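Local coordinates for GST N-terminal domain-containing protein (Pseudomonas syringae pv. tomato, PDB 3IC8), which is of unknown function but carries glutathione S-transferase-like N- and C-terminal domains, consistent with a glutathione-linked role, at residues K40-A45 with A230-A235. Sequence-based numbering, arbitrary orientation.
Sequences KPDLTA and AAIEIA
The carboxylate of Asp42, whose stem touches Ile232, is gripped twice: Arg292 forms a salt bridge to OD1, and the hydroxyl of Ser228, near the start of helix 228-237, hydrogen-bonds OD2. The helix holding Asp42, 41-47, belongs to the thioredoxin-like N-terminal domain of the glutathione S-transferase fold, and helix 228-237 comes much later in the chain, so the contact brings a late part of the chain against that domain. An aspartate suits this place because its short chain offers one carboxylate oxygen to each partner while its CB and CG lie against the methyl of Ile232. That methyl, CD1, lies 4.0 Å from Asp42 CB and equally far from CG, the two side chains crossing at about a right angle. Ile232 CG1 stands anti to its own carbonyl carbon (chi1 -71°) and chi2 is extended at 170°, which carries CD1 toward Asp42 and Ala45. Nothing polar joins the two segments directly, and they bury just 105 Å² together, with 7.2 Å between the CA atoms of Asp42 and Ile232. One turn on, the small side chain of Ala45 points toward the other helix, and its CB rests 4.1 Å from Ile232 CD1.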
loop_
_atom_site.group_PDB
_atom_site.type_symbol
_atom_site.label_atom_id
_atom_site.label_comp_id
_atom_site.label_asym_id
_atom_site.label_seq_id
_atom_site.Cartn_x
_atom_site.Cartn_y
_atom_site.Cartn_z
ATOM N N LYS A 40 -16.686 35.624 11.737
ATOM C CA LYS A 40 -15.428 35.355 11.091
ATOM C C LYS A 40 -15.116 36.500 10.181
ATOM O O LYS A 40 -15.347 36.444 9.007
ATOM C CB LYS A 40 -15.510 34.066 10.309
ATOM C CG LYS A 40 -15.937 32.884 11.111
ATOM C CD LYS A 40 -16.270 31.717 10.240
ATOM C CE LYS A 40 -17.059 30.691 10.988
ATOM N NZ LYS A 40 -16.459 29.351 10.893
ATOM N N PRO A 41 -14.610 37.559 10.772
ATOM C CA PRO A 41 -14.444 38.854 10.122
ATOM C C PRO A 41 -13.493 38.881 8.945
ATOM O O PRO A 41 -13.811 39.482 7.957
ATOM C CB PRO A 41 -13.921 39.723 11.247
ATOM C CG PRO A 41 -13.467 38.781 12.272
ATOM C CD PRO A 41 -14.332 37.635 12.201
ATOM N N ASP A 42 -12.354 38.237 9.045
ATOM C CA ASP A 42 -11.485 38.128 7.904
ATOM C C ASP A 42 -12.135 37.347 6.779
ATOM O O ASP A 42 -11.918 37.637 5.634
ATOM C CB ASP A 42 -10.127 37.563 8.283
ATOM C CG ASP A 42 -9.389 38.449 9.245
ATOM O OD1 ASP A 42 -10.026 39.352 9.783
ATOM O OD2 ASP A 42 -8.189 38.250 9.473
ATOM N N LEU A 43 -12.922 36.342 7.096
ATOM C CA LEU A 43 -13.658 35.652 6.074
ATOM C C LEU A 43 -14.738 36.468 5.401
ATOM O O LEU A 43 -14.778 36.547 4.204
ATOM C CB LEU A 43 -14.264 34.416 6.683
ATOM C CG LEU A 43 -14.620 33.212 5.845
ATOM C CD1 LEU A 43 -16.071 33.093 5.755
ATOM C CD2 LEU A 43 -14.007 33.232 4.508
ATOM N N THR A 44 -15.594 37.106 6.175
ATOM C CA THR A 44 -16.654 37.940 5.625
ATOM C C THR A 44 -16.154 39.203 4.972
ATOM O O THR A 44 -16.845 39.822 4.220
ATOM C CB THR A 44 -17.679 38.300 6.641
ATOM O OG1 THR A 44 -17.031 38.851 7.767
ATOM C CG2 THR A 44 -18.417 37.094 7.069
ATOM N N ALA A 45 -14.920 39.549 5.266
ATOM C CA ALA A 45 -14.287 40.632 4.596
ATOM C C ALA A 45 -14.179 40.344 3.131
ATOM O O ALA A 45 -14.366 41.225 2.345
ATOM C CB ALA A 45 -12.940 40.849 5.155
ATOM N N ALA A 230 -3.076 38.107 5.352
ATOM C CA ALA A 230 -2.328 38.119 4.119
ATOM C C ALA A 230 -3.256 37.913 2.954
ATOM O O ALA A 230 -3.069 38.434 1.900
ATOM C CB ALA A 230 -1.276 37.099 4.145
ATOM N N ALA A 231 -4.257 37.102 3.170
ATOM C CA ALA A 231 -5.255 36.821 2.182
ATOM C C ALA A 231 -6.088 38.026 1.836
ATOM O O ALA A 231 -6.422 38.233 0.713
ATOM C CB ALA A 231 -6.099 35.713 2.644
ATOM N N ILE A 232 -6.442 38.820 2.815
ATOM C CA ILE A 232 -7.131 40.035 2.512
ATOM C C ILE A 232 -6.262 40.952 1.670
ATOM O O ILE A 232 -6.716 41.538 0.728
ATOM C CB ILE A 232 -7.528 40.747 3.766
ATOM C CG1 ILE A 232 -8.635 39.980 4.438
ATOM C CG2 ILE A 232 -8.028 42.081 3.451
ATOM C CD1 ILE A 232 -8.950 40.437 5.765
ATOM N N GLU A 233 -4.992 41.053 1.989
ATOM C CA GLU A 233 -4.129 41.923 1.232
ATOM C C GLU A 233 -4.026 41.486 -0.195
ATOM O O GLU A 233 -3.969 42.294 -1.084
ATOM C CB GLU A 233 -2.743 42.017 1.833
ATOM C CG GLU A 233 -2.692 42.652 3.182
ATOM C CD GLU A 233 -3.196 44.067 3.219
ATOM O OE1 GLU A 233 -2.655 44.916 2.506
ATOM O OE2 GLU A 233 -4.113 44.342 3.992
ATOM N N ILE A 234 -3.999 40.191 -0.409
ATOM C CA ILE A 234 -3.852 39.687 -1.736
ATOM C C ILE A 234 -5.025 40.117 -2.550
ATOM O O ILE A 234 -4.883 40.450 -3.688
ATOM C CB ILE A 234 -3.724 38.184 -1.757
ATOM C CG1 ILE A 234 -2.282 37.794 -1.525
ATOM C CG2 ILE A 234 -4.206 37.631 -3.065
ATOM C CD1 ILE A 234 -2.129 36.490 -0.912
ATOM N N ALA A 235 -6.194 40.096 -1.956
ATOM C CA ALA A 235 -7.381 40.534 -2.637
ATOM C C ALA A 235 -7.313 41.992 -2.963
ATOM O O ALA A 235 -7.705 42.396 -4.005
ATOM C CB ALA A 235 -8.568 40.269 -1.804
#